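Local coordinates for protein homoserine O-acetyltransferase (Bacillus anthracis str. 'Ames Ancestor', PDB 3I1I) that probably catalyses transfer of an acetyl group from acetyl-CoA to the hydroxyl of L-homoserine, an early step in methionine biosynthesis, at residues N230-E234 with H235-T239. Sequence-based numbering, arbitrary orientation.
Sequences NAFDE and HFYET
Phe232 and Phe236 lie face against face where the loop after helix 217-228 turns into the short helix 234-240, a helix N-terminus capped by Asp233 within an alpha/beta-hydrolase chain. Their rings form an offset stack, centroids 4.1 Å apart and planes only 9° from parallel, with Phe236 CE2 over the centre of the Phe232 ring and Phe232 CD1 over that of Phe236. Phenylalanine suits both places, because two flat apolar rings can close over each other with no polar group to satisfy. Tyr237 completes an aromatic cluster at nearly a right angle: the edge of Phe232 points toward the face of Tyr237 in an offset edge-to-face pair, planes at 87°. Tyr237 CG lies anti to its own carbonyl carbon, and the ring runs back along the loop. Tyr237 OH thus accepts from Phe232 N at 3.0 Å and is also hydrogen-bonded to Phe228 O. Tyrosine suits this place because its ring packs among aromatics while its hydroxyl serves peptide groups of the turn and of the preceding residues.

Asp233 caps the helix. Its CG stands anti to the backbone N (chi1 -176°), which swings the carboxylate over the first turn; Asp233 OD2 accepts from His235 N at 2.9 Å, the donor lying above the carboxylate plane. A short acidic side chain fits here, since it reaches a first-turn amide and its charge is probably favoured by the positive end of the helix dipole. Glu234 OE2 bonds to Tyr325 OH of the second subunit, so this turn also takes part in the subunit interface. Glu238 OE1 bonds to Ile186 N of that same subunit. One water links the backbone carbonyl of Glu234 to the carboxylate of Glu238, donating to Glu234 O at 3.0 Å and to Glu238 OE1 at 2.9 Å.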
# COMPACT_ATOMS: atom_id res chain seq x y z
N ASN A 230 7.70 5.04 5.39
CA ASN A 230 8.83 5.65 4.67
C ASN A 230 9.37 6.93 5.31
O ASN A 230 10.30 7.57 4.77
CB ASN A 230 8.45 5.89 3.21
CG ASN A 230 8.36 4.59 2.43
OD1 ASN A 230 9.42 3.93 2.15
ND2 ASN A 230 7.10 4.14 2.15
N ALA A 231 8.80 7.27 6.46
CA ALA A 231 9.11 8.54 7.12
C ALA A 231 10.44 8.53 7.84
O ALA A 231 10.97 9.58 8.11
CB ALA A 231 7.97 8.98 8.05
N PHE A 232 11.01 7.35 8.11
CA PHE A 232 12.26 7.25 8.91
C PHE A 232 13.29 6.41 8.13
O PHE A 232 12.98 5.93 7.05
CB PHE A 232 11.98 6.60 10.27
CG PHE A 232 10.97 7.35 11.14
CD1 PHE A 232 11.39 8.25 12.10
CD2 PHE A 232 9.62 7.10 11.02
CE1 PHE A 232 10.46 8.96 12.92
CE2 PHE A 232 8.67 7.78 11.82
CZ PHE A 232 9.09 8.72 12.77
N ASP A 233 14.50 6.25 8.65
CA ASP A 233 15.48 5.29 8.10
C ASP A 233 15.00 3.89 8.41
O ASP A 233 14.28 3.68 9.38
CB ASP A 233 16.83 5.47 8.80
CG ASP A 233 17.93 4.59 8.22
OD1 ASP A 233 18.51 4.94 7.16
OD2 ASP A 233 18.26 3.55 8.85
N GLU A 234 15.39 2.91 7.59
CA GLU A 234 14.96 1.54 7.84
C GLU A 234 15.35 1.03 9.24
O GLU A 234 14.60 0.31 9.90
CB GLU A 234 15.46 0.60 6.74
CG GLU A 234 16.95 0.38 6.67
CD GLU A 234 17.45 -0.66 7.66
OE1 GLU A 234 18.68 -0.79 7.72
OE2 GLU A 234 16.63 -1.31 8.36
N HIS A 235 16.52 1.41 9.69
CA HIS A 235 16.99 0.95 10.95
C HIS A 235 16.18 1.50 12.13
O HIS A 235 16.11 0.88 13.19
CB HIS A 235 18.46 1.27 11.12
CG HIS A 235 19.12 0.44 12.17
ND1 HIS A 235 19.76 0.97 13.26
CD2 HIS A 235 19.17 -0.91 12.31
CE1 HIS A 235 20.21 -0.01 14.02
NE2 HIS A 235 19.87 -1.16 13.46
N PHE A 236 15.56 2.65 11.94
CA PHE A 236 14.66 3.17 12.94
C PHE A 236 13.58 2.15 13.25
O PHE A 236 13.28 1.95 14.42
CB PHE A 236 14.02 4.49 12.52
CG PHE A 236 13.00 5.00 13.49
CD1 PHE A 236 13.37 5.79 14.56
CD2 PHE A 236 11.65 4.67 13.33
CE1 PHE A 236 12.41 6.28 15.47
CE2 PHE A 236 10.69 5.13 14.22
CZ PHE A 236 11.06 5.96 15.30
N TYR A 237 12.97 1.54 12.24
CA TYR A 237 11.85 0.60 12.50
C TYR A 237 12.34 -0.71 13.14
O TYR A 237 11.64 -1.33 13.95
CB TYR A 237 11.07 0.28 11.22
CG TYR A 237 10.63 1.51 10.45
CD1 TYR A 237 9.45 2.16 10.77
CD2 TYR A 237 11.39 2.02 9.41
CE1 TYR A 237 9.04 3.27 10.07
CE2 TYR A 237 11.01 3.14 8.73
CZ TYR A 237 9.83 3.77 9.06
OH TYR A 237 9.41 4.86 8.37
N GLU A 238 13.55 -1.12 12.75
CA GLU A 238 14.17 -2.34 13.22
C GLU A 238 14.44 -2.28 14.72
O GLU A 238 14.19 -3.27 15.43
CB GLU A 238 15.47 -2.61 12.44
CG GLU A 238 15.92 -4.03 12.48
CD GLU A 238 15.01 -5.01 11.67
OE1 GLU A 238 14.33 -4.60 10.70
OE2 GLU A 238 14.98 -6.23 12.04
N THR A 239 14.93 -1.14 15.20
CA THR A 239 15.17 -0.95 16.64
C THR A 239 13.97 -0.41 17.43
O THR A 239 13.87 -0.68 18.60
CB THR A 239 16.36 -0.03 16.90
OG1 THR A 239 16.09 1.25 16.30
CG2 THR A 239 17.63 -0.65 16.25
O HOH W 1 13.32 -2.28 9.24